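Local structure of axin interactor, dorsalization-associated protein (Danio rerio, 2QZQ) at residues A[36-41]-A[86-91]; A[105-110]-A[121-126]. The protein acts as a ventralizing factor in the embryo, binding axin, disrupting axin homodimers and so inhibiting axin-mediated JNK activation, with the C-terminal C2 domain being the piece described here. One frame throughout, in Å; residues are numbered along the deposited sequence.

Contact 1. Residues A[36-41]-A[86-91]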
ATOM      1  N   ILE A  36       6.628  -3.098  -1.535  1.00 14.91           N
ATOM      2  CA  ILE A  36       5.242  -2.674  -1.787  1.00 14.65           C
ATOM      3  C   ILE A  36       5.198  -1.537  -2.776  1.00 14.88           C
ATOM      4  O   ILE A  36       5.988  -0.599  -2.692  1.00 14.68           O
ATOM      5  CB  ILE A  36       4.516  -2.307  -0.463  1.00 15.11           C
ATOM      6  CG1 ILE A  36       4.306  -3.577   0.371  1.00 14.18           C
ATOM      7  CG2 ILE A  36       3.120  -1.570  -0.729  1.00 14.16           C
ATOM      8  CD1 ILE A  36       3.683  -3.314   1.795  1.00 15.92           C
ATOM      9  N   THR A  37       4.247  -1.635  -3.709  1.00 14.87           N
ATOM     10  CA  THR A  37       3.950  -0.599  -4.658  1.00 16.03           C
ATOM     11  C   THR A  37       2.681   0.079  -4.184  1.00 16.55           C
ATOM     12  O   THR A  37       1.643  -0.583  -3.969  1.00 16.20           O
ATOM     13  CB  THR A  37       3.730  -1.161  -6.053  1.00 16.26           C
ATOM     14  OG1 THR A  37       4.957  -1.715  -6.512  1.00 17.15           O
ATOM     15  CG2 THR A  37       3.298  -0.061  -7.058  1.00 14.96           C
ATOM     16  N   VAL A  38       2.797   1.387  -4.019  1.00 16.35           N
ATOM     17  CA  VAL A  38       1.687   2.237  -3.588  1.00 16.61           C
ATOM     18  C   VAL A  38       1.275   3.115  -4.769  1.00 17.19           C
ATOM     19  O   VAL A  38       2.088   3.865  -5.338  1.00 17.44           O
ATOM     20  CB  VAL A  38       2.054   3.118  -2.356  1.00 16.73           C
ATOM     21  CG1 VAL A  38       0.815   3.988  -1.868  1.00 17.26           C
ATOM     22  CG2 VAL A  38       2.621   2.281  -1.202  1.00 14.74           C
ATOM     23  N   SER A  39       0.002   2.994  -5.140  1.00 18.41           N
ATOM     24  CA  SER A  39      -0.563   3.768  -6.205  1.00 18.65           C
ATOM     25  C   SER A  39      -1.897   4.386  -5.730  1.00 19.99           C
ATOM     26  O   SER A  39      -2.492   3.922  -4.757  1.00 18.84           O
ATOM     27  CB  SER A  39      -0.777   2.896  -7.447  1.00 18.31           C
ATOM     28  OG  SER A  39      -1.676   1.821  -7.218  1.00 18.34           O
ATOM     29  N   VAL A  40      -2.320   5.447  -6.422  1.00 19.29           N
ATOM     30  CA  VAL A  40      -3.620   6.072  -6.185  1.00 20.45           C
ATOM     31  C   VAL A  40      -4.383   5.986  -7.503  1.00 20.92           C
ATOM     32  O   VAL A  40      -3.928   6.532  -8.529  1.00 21.18           O
ATOM     33  CB  VAL A  40      -3.472   7.533  -5.724  1.00 20.31           C
ATOM     34  CG1 VAL A  40      -4.847   8.138  -5.402  1.00 20.91           C
ATOM     35  CG2 VAL A  40      -2.563   7.611  -4.468  1.00 20.54           C
ATOM     36  N   LYS A  41      -5.511   5.278  -7.479  1.00 20.84           N
ATOM     37  CA  LYS A  41      -6.281   4.968  -8.689  1.00 22.84           C
ATOM     38  C   LYS A  41      -7.639   5.634  -8.632  1.00 23.62           C
ATOM     39  O   LYS A  41      -8.222   5.715  -7.556  1.00 23.61           O
ATOM     40  CB  LYS A  41      -6.496   3.443  -8.831  1.00 22.56           C
ATOM     41  CG  LYS A  41      -5.208   2.590  -8.992  1.00 23.50           C
ATOM     42  CD  LYS A  41      -4.469   2.901 -10.267  1.00 24.27           C
ATOM     43  CE  LYS A  41      -3.653   1.685 -10.750  1.00 22.69           C
ATOM     44  NZ  LYS A  41      -2.271   1.711 -10.280  1.00 26.10           N
ATOM     45  N   ILE A  86      -6.395   4.307  -2.604  1.00 18.39           N
ATOM     46  CA  ILE A  86      -4.962   4.066  -2.496  1.00 17.90           C
ATOM     47  C   ILE A  86      -4.748   2.537  -2.414  1.00 17.32           C
ATOM     48  O   ILE A  86      -5.312   1.866  -1.532  1.00 16.58           O
ATOM     49  CB  ILE A  86      -4.372   4.753  -1.239  1.00 17.37           C
ATOM     50  CG1 ILE A  86      -4.815   6.236  -1.152  1.00 17.60           C
ATOM     51  CG2 ILE A  86      -2.823   4.689  -1.227  1.00 17.07           C
ATOM     52  CD1 ILE A  86      -4.345   6.914   0.122  1.00 18.91           C
ATOM     53  N   PHE A  87      -3.913   2.017  -3.312  1.00 17.15           N
ATOM     54  CA  PHE A  87      -3.578   0.588  -3.367  1.00 16.62           C
ATOM     55  C   PHE A  87      -2.191   0.317  -2.826  1.00 16.43           C
ATOM     56  O   PHE A  87      -1.298   1.140  -2.969  1.00 16.38           O
ATOM     57  CB  PHE A  87      -3.619   0.122  -4.823  1.00 16.93           C
ATOM     58  CG  PHE A  87      -4.990  -0.178  -5.302  1.00 16.97           C
ATOM     59  CD1 PHE A  87      -5.462  -1.480  -5.285  1.00 14.91           C
ATOM     60  CD2 PHE A  87      -5.821   0.842  -5.756  1.00 18.92           C
ATOM     61  CE1 PHE A  87      -6.802  -1.766  -5.722  1.00 19.31           C
ATOM     62  CE2 PHE A  87      -7.128   0.572  -6.183  1.00 18.67           C
ATOM     63  CZ  PHE A  87      -7.609  -0.737  -6.161  1.00 17.21           C
ATOM     64  N   PHE A  88      -2.027  -0.850  -2.196  1.00 15.20           N
ATOM     65  CA  PHE A  88      -0.772  -1.318  -1.661  1.00 14.97           C
ATOM     66  C   PHE A  88      -0.657  -2.724  -2.209  1.00 15.35           C
ATOM     67  O   PHE A  88      -1.494  -3.565  -1.881  1.00 14.57           O
ATOM     68  CB  PHE A  88      -0.806  -1.372  -0.124  1.00 15.76           C
ATOM     69  CG  PHE A  88      -1.255  -0.085   0.494  1.00 16.21           C
ATOM     70  CD1 PHE A  88      -0.336   0.868   0.891  1.00 16.88           C
ATOM     71  CD2 PHE A  88      -2.618   0.200   0.600  1.00 18.97           C
ATOM     72  CE1 PHE A  88      -0.770   2.101   1.432  1.00 20.67           C
ATOM     73  CE2 PHE A  88      -3.043   1.401   1.138  1.00 19.48           C
ATOM     74  CZ  PHE A  88      -2.122   2.358   1.530  1.00 18.53           C
ATOM     75  N   GLU A  89       0.305  -2.925  -3.103  1.00 15.01           N
ATOM     76  CA  GLU A  89       0.532  -4.243  -3.732  1.00 15.51           C
ATOM     77  C   GLU A  89       1.831  -4.793  -3.190  1.00 15.23           C
ATOM     78  O   GLU A  89       2.854  -4.151  -3.332  1.00 15.81           O
ATOM     79  CB  GLU A  89       0.658  -4.110  -5.238  1.00 14.98           C
ATOM     80  CG  GLU A  89      -0.626  -3.679  -5.938  1.00 16.75           C
ATOM     81  CD  GLU A  89      -0.408  -3.515  -7.421  1.00 19.84           C
ATOM     82  OE1 GLU A  89       0.164  -2.476  -7.818  1.00 21.89           O
ATOM     83  OE2 GLU A  89      -0.788  -4.433  -8.166  1.00 20.29           O
ATOM     84  N   PHE A  90       1.764  -5.973  -2.583  1.00 15.08           N
ATOM     85  CA  PHE A  90       2.924  -6.629  -2.027  1.00 15.52           C
ATOM     86  C   PHE A  90       3.546  -7.491  -3.118  1.00 15.55           C
ATOM     87  O   PHE A  90       2.883  -8.352  -3.699  1.00 14.94           O
ATOM     88  CB  PHE A  90       2.536  -7.474  -0.832  1.00 15.67           C
ATOM     89  CG  PHE A  90       3.684  -8.253  -0.240  1.00 15.73           C
ATOM     90  CD1 PHE A  90       4.442  -7.718   0.777  1.00 14.17           C
ATOM     91  CD2 PHE A  90       3.999  -9.530  -0.732  1.00 13.72           C
ATOM     92  CE1 PHE A  90       5.510  -8.458   1.318  1.00 17.24           C
ATOM     93  CE2 PHE A  90       5.034 -10.257  -0.216  1.00 14.81           C
ATOM     94  CZ  PHE A  90       5.798  -9.725   0.825  1.00 15.85           C
ATOM     95  N   LYS A  91       4.817  -7.201  -3.408  1.00 15.84           N
ATOM     96  CA  LYS A  91       5.544  -7.869  -4.483  1.00 15.78           C
ATOM     97  C   LYS A  91       6.787  -8.552  -3.941  1.00 16.10           C
ATOM     98  O   LYS A  91       7.367  -8.116  -2.944  1.00 16.51           O
ATOM     99  CB  LYS A  91       5.912  -6.847  -5.540  1.00 15.78           C
ATOM    100  CG  LYS A  91       4.662  -6.295  -6.300  1.00 16.57           C
ATOM    101  CD  LYS A  91       5.051  -5.273  -7.320  1.00 15.54           C
ATOM    102  CE  LYS A  91       3.848  -4.595  -7.927  1.00 17.42           C
ATOM    103  NZ  LYS A  91       4.301  -3.465  -8.801  1.00 18.08           N
TER
HETATM  104  O   HOH W   1      -0.267  -0.209  -6.090  1.00 17.33           O
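Residues 36-41 and 86-91 run antiparallel as neighbouring strands, their axes 4.5 Å apart at an angle of 161°. They belong to the beta sandwich of the C2 domain, and the contact is buried. Thr37 with Glu89 and Ser39 with Phe87 form the two hydrogen-bonded pairs. Ile36, Val38 and Val40 face the same side of the sheet as Ile86, Phe88 and Phe90. There Val38 splits its two methyls: CG1 lies 3.8 Å from Ile86 CG2, and CG2 lies 3.9 Å from Phe88 CD1. Strands 15-24 and 64-72 cover this apolar side, with Ile20, Leu18 and Val71 among the residues that pack on it.

The other side is more polar. Thr37 has OG1 beside its own backbone N (chi1 -66°), which puts the hydroxyl next to the end of Lys91. The extended Lys91 chain brings NZ to Thr37 OG1 at 3.0 Å. Asp53 also bonds to this hydroxyl. An alanine in place of Lys91 would probably leave Thr37 OG1 without its amine donor and open a gap beside the threonine. Lys41 bends at chi2 and crosses Phe87 at about a right angle, with CG 3.7 Å from Phe87 CD2. Its amine forms a salt bridge with Asp47 and a cation-pi contact with Phe129. Glu89 OE2 is held by Thr127. A water joins the two strands on this side: it accepts from Ser39 OG at 2.7 Å and donates to Thr37 O and, at 2.9 Å, to Glu89 OE1.

Contact 2. Residues A[105-110]-A[121-126]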
ATOM      1  N   PHE A 105      -2.870  -7.672  -2.540  1.00 14.24           N
ATOM      2  CA  PHE A 105      -3.023  -6.234  -2.449  1.00 14.03           C
ATOM      3  C   PHE A 105      -4.033  -5.824  -1.365  1.00 14.52           C
ATOM      4  O   PHE A 105      -4.872  -6.617  -0.899  1.00 14.80           O
ATOM      5  CB  PHE A 105      -3.429  -5.645  -3.801  1.00 13.91           C
ATOM      6  CG  PHE A 105      -4.839  -6.036  -4.242  1.00 13.71           C
ATOM      7  CD1 PHE A 105      -5.085  -7.272  -4.821  1.00 14.66           C
ATOM      8  CD2 PHE A 105      -5.904  -5.161  -4.051  1.00 13.55           C
ATOM      9  CE1 PHE A 105      -6.369  -7.626  -5.237  1.00 15.31           C
ATOM     10  CE2 PHE A 105      -7.213  -5.496  -4.462  1.00 13.87           C
ATOM     11  CZ  PHE A 105      -7.450  -6.726  -5.046  1.00 17.87           C
ATOM     12  N   ALA A 106      -3.921  -4.569  -0.967  1.00 15.00           N
ATOM     13  CA  ALA A 106      -4.851  -3.954  -0.023  1.00 14.70           C
ATOM     14  C   ALA A 106      -5.195  -2.634  -0.659  1.00 14.93           C
ATOM     15  O   ALA A 106      -4.416  -2.088  -1.444  1.00 13.73           O
ATOM     16  CB  ALA A 106      -4.169  -3.720   1.337  1.00 14.87           C
ATOM     17  N   PHE A 107      -6.348  -2.081  -0.304  1.00 15.31           N
ATOM     18  CA  PHE A 107      -6.640  -0.748  -0.757  1.00 16.42           C
ATOM     19  C   PHE A 107      -7.409  -0.019   0.313  1.00 18.04           C
ATOM     20  O   PHE A 107      -7.950  -0.639   1.236  1.00 16.66           O
ATOM     21  CB  PHE A 107      -7.436  -0.778  -2.068  1.00 15.58           C
ATOM     22  CG  PHE A 107      -8.780  -1.446  -1.948  1.00 17.64           C
ATOM     23  CD1 PHE A 107      -8.899  -2.823  -2.005  1.00 15.01           C
ATOM     24  CD2 PHE A 107      -9.935  -0.678  -1.758  1.00 18.54           C
ATOM     25  CE1 PHE A 107     -10.157  -3.446  -1.930  1.00 16.34           C
ATOM     26  CE2 PHE A 107     -11.169  -1.279  -1.640  1.00 17.80           C
ATOM     27  CZ  PHE A 107     -11.301  -2.646  -1.735  1.00 17.41           C
HETATM   28  N   MSE A 108      -7.442   1.301   0.187  1.00 20.29           N
HETATM   29  CA  MSE A 108      -8.299   2.109   1.038  1.00 25.69           C
HETATM   30  C   MSE A 108      -8.997   3.194   0.245  1.00 23.09           C
HETATM   31  O   MSE A 108      -8.364   3.884  -0.555  1.00 22.47           O
HETATM   32  CB  MSE A 108      -7.558   2.668   2.259  1.00 24.62           C
HETATM   33  CG  MSE A 108      -6.245   3.380   2.012  1.00 29.06           C
HETATM   34 SE   MSE A 108      -5.519   3.996   3.788  1.00 40.62          SE
HETATM   35  CE  MSE A 108      -6.272   5.525   3.824  1.00 16.92           C
ATOM     36  N   GLU A 109     -10.309   3.307   0.468  1.00 23.22           N
ATOM     37  CA  GLU A 109     -11.135   4.359  -0.122  1.00 22.47           C
ATOM     38  C   GLU A 109     -10.897   5.708   0.566  1.00 21.08           C
ATOM     39  O   GLU A 109     -10.340   5.773   1.660  1.00 19.69           O
ATOM     40  CB  GLU A 109     -12.630   3.987  -0.076  1.00 23.70           C
ATOM     41  CG  GLU A 109     -13.055   2.659  -0.785  1.00 27.06           C
ATOM     42  CD  GLU A 109     -12.967   2.676  -2.331  1.00 33.02           C
ATOM     43  OE1 GLU A 109     -12.793   3.745  -2.954  1.00 34.08           O
ATOM     44  OE2 GLU A 109     -13.080   1.590  -2.952  1.00 36.25           O
HETATM   45  N   MSE A 110     -11.338   6.786  -0.071  1.00 20.61           N
HETATM   46  CA  MSE A 110     -11.133   8.144   0.462  1.00 21.81           C
HETATM   47  C   MSE A 110     -11.707   8.355   1.868  1.00 21.67           C
HETATM   48  O   MSE A 110     -11.096   9.028   2.706  1.00 20.53           O
HETATM   49  CB  MSE A 110     -11.755   9.174  -0.484  1.00 22.88           C
HETATM   50  CG  MSE A 110     -11.075   9.295  -1.825  1.00 24.86           C
HETATM   51 SE   MSE A 110      -9.128   9.677  -1.753  1.00 33.89          SE
HETATM   52  CE  MSE A 110      -8.824  10.546  -0.185  1.00 32.62           C
ATOM     53  N   GLU A 121      -7.087  -5.652   5.350  1.00 14.37           N
ATOM     54  CA  GLU A 121      -7.007  -7.038   4.865  1.00 14.79           C
ATOM     55  C   GLU A 121      -6.398  -7.152   3.460  1.00 14.69           C
ATOM     56  O   GLU A 121      -6.447  -6.201   2.644  1.00 14.60           O
ATOM     57  CB  GLU A 121      -8.409  -7.692   4.897  1.00 14.87           C
ATOM     58  CG  GLU A 121      -9.360  -7.244   3.756  1.00 16.31           C
ATOM     59  CD  GLU A 121     -10.117  -5.941   4.047  1.00 19.22           C
ATOM     60  OE1 GLU A 121      -9.712  -5.172   4.942  1.00 15.21           O
ATOM     61  OE2 GLU A 121     -11.107  -5.668   3.335  1.00 16.68           O
ATOM     62  N   LEU A 122      -5.852  -8.331   3.170  1.00 14.18           N
ATOM     63  CA  LEU A 122      -5.212  -8.579   1.879  1.00 15.23           C
ATOM     64  C   LEU A 122      -6.094  -9.435   0.974  1.00 14.73           C
ATOM     65  O   LEU A 122      -6.709 -10.405   1.430  1.00 15.57           O
ATOM     66  CB  LEU A 122      -3.848  -9.266   2.050  1.00 13.90           C
ATOM     67  CG  LEU A 122      -3.030  -8.186   2.808  1.00 16.93           C
ATOM     68  CD1 LEU A 122      -2.181  -8.695   3.912  1.00 20.63           C
ATOM     69  CD2 LEU A 122      -2.362  -7.197   1.889  1.00 16.29           C
ATOM     70  N   TYR A 123      -6.070  -9.089  -0.303  1.00 15.00           N
ATOM     71  CA  TYR A 123      -6.787  -9.819  -1.329  1.00 15.38           C
ATOM     72  C   TYR A 123      -5.795 -10.435  -2.287  1.00 16.22           C
ATOM     73  O   TYR A 123      -4.742  -9.869  -2.517  1.00 15.87           O
ATOM     74  CB  TYR A 123      -7.738  -8.867  -2.061  1.00 14.70           C
ATOM     75  CG  TYR A 123      -8.848  -8.423  -1.130  1.00 14.64           C
ATOM     76  CD1 TYR A 123      -9.845  -9.321  -0.745  1.00 15.10           C
ATOM     77  CD2 TYR A 123      -8.859  -7.144  -0.576  1.00 14.13           C
ATOM     78  CE1 TYR A 123     -10.846  -8.968   0.140  1.00 15.78           C
ATOM     79  CE2 TYR A 123      -9.858  -6.769   0.324  1.00 14.28           C
ATOM     80  CZ  TYR A 123     -10.841  -7.696   0.682  1.00 14.45           C
ATOM     81  OH  TYR A 123     -11.851  -7.325   1.542  1.00 15.57           O
ATOM     82  N   LYS A 124      -6.139 -11.598  -2.830  1.00 17.72           N
ATOM     83  CA  LYS A 124      -5.248 -12.355  -3.712  1.00 17.71           C
ATOM     84  C   LYS A 124      -5.041 -11.623  -5.038  1.00 17.73           C
ATOM     85  O   LYS A 124      -5.969 -10.957  -5.553  1.00 18.19           O
ATOM     86  CB  LYS A 124      -5.848 -13.730  -4.002  1.00 17.98           C
ATOM     87  CG  LYS A 124      -6.055 -14.627  -2.823  1.00 20.04           C
ATOM     88  CD  LYS A 124      -6.676 -15.940  -3.250  1.00 23.24           C
ATOM     89  CE  LYS A 124      -6.623 -16.987  -2.113  1.00 27.81           C
ATOM     90  NZ  LYS A 124      -7.538 -18.166  -2.370  1.00 30.00           N
ATOM     91  N   LYS A 125      -3.829 -11.727  -5.579  1.00 18.06           N
ATOM     92  CA  LYS A 125      -3.538 -11.354  -6.957  1.00 18.65           C
ATOM     93  C   LYS A 125      -4.507 -12.097  -7.899  1.00 18.68           C
ATOM     94  O   LYS A 125      -5.041 -13.148  -7.512  1.00 17.48           O
ATOM     95  CB  LYS A 125      -2.082 -11.720  -7.327  1.00 20.20           C
ATOM     96  CG  LYS A 125      -1.695 -13.179  -7.087  1.00 20.86           C
ATOM     97  CD  LYS A 125      -1.653 -14.022  -8.371  1.00 27.04           C
ATOM     98  CE  LYS A 125      -0.634 -13.493  -9.368  1.00 27.53           C
ATOM     99  NZ  LYS A 125       0.736 -13.465  -8.772  1.00 27.30           N
ATOM    100  N   PRO A 126      -4.761 -11.546  -9.110  1.00 19.33           N
ATOM    101  CA  PRO A 126      -4.232 -10.276  -9.644  1.00 19.85           C
ATOM    102  C   PRO A 126      -4.945  -9.069  -9.040  1.00 19.54           C
ATOM    103  O   PRO A 126      -6.118  -9.148  -8.663  1.00 20.13           O
ATOM    104  CB  PRO A 126      -4.526 -10.360 -11.155  1.00 19.73           C
ATOM    105  CG  PRO A 126      -5.689 -11.267 -11.271  1.00 21.34           C
ATOM    106  CD  PRO A 126      -5.683 -12.201 -10.063  1.00 20.62           C
TER
HETATM  107  O   HOH W   2      -7.891  -4.107   1.247  1.00 16.15           O
HETATM  108  O   HOH W   3     -10.342  -3.004   1.809  1.00 18.91           O
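Phe105 and Tyr123 meet as an antiparallel hydrogen-bonded pair. Phe105 N reaches Tyr123 O at 2.9 Å, and Tyr123 N returns a bond to Phe105 O at 2.8 Å. The Phe105 ring takes CB of Tyr123 over one face, a CH-pi contact of 3.9 Å to the ring centroid. The methylene sits toward the rim, above CE1 and CZ. Phe105 CG stands between the backbone N and the carbonyl carbon (chi1 68°), and the ring is thereby carried across to the partner segment. At the edge of this ring, Phe105 CE1 comes within 3.4 Å of Lys124 O.

The Tyr123 ring extends toward Phe107 and crosses its side chain obliquely, with Tyr123 CE2 4.0 Å from Phe107 CE1. The tyrosine hydroxyl donates to Glu121 OE2 at 2.6 Å, using the anti lone pair of that oxygen. This bond fixes the outer end of the tyrosine ring. On the reverse side of the strand, Ala106 CB touches Leu122 CD2. Beyond this pair the backbones separate, and a water takes over: it accepts from Phe107 N and can donate to Glu121 O, 2.9 Å away, though other acceptors compete for its protons.

Further out, Phe87, Glu89 and Thr127 pack against Phe105, while Arg131 touches Phe107 and Leu134 touches Tyr123. Leu144 of strand 144-151 lies against Ala106. A cis peptide bond precedes Pro126 where the chain leaves the strand. The arrangement is a beta hairpin, strands 99-109 and 116-124, within the antiparallel C2 sandwich.

Contacts 1 and 2 are successive joints of one antiparallel sheet, their centres about 8 Å apart. Strand 85-94 supplies residues 86-91 to contact 1, and its neighbour, strand 99-109, supplies residues 105-110 to contact 2. Probable backbone hydrogen bonds connect them: Phe88 O to Ala106 N and Ile86 O to Met108 N, both 2.8 Å. Phe88 O also packs on Phe105 CB at 3.4 Å. The Phe105 side chain lies on the same face as Phe87 and Glu89 and carries that face over into contact 2. The centre of contact 1 lies about 4 Å from the centre of the chain, that of contact 2 about 8 Å. Residues 36-41 fall in the region that binds axin, judging by related proteins.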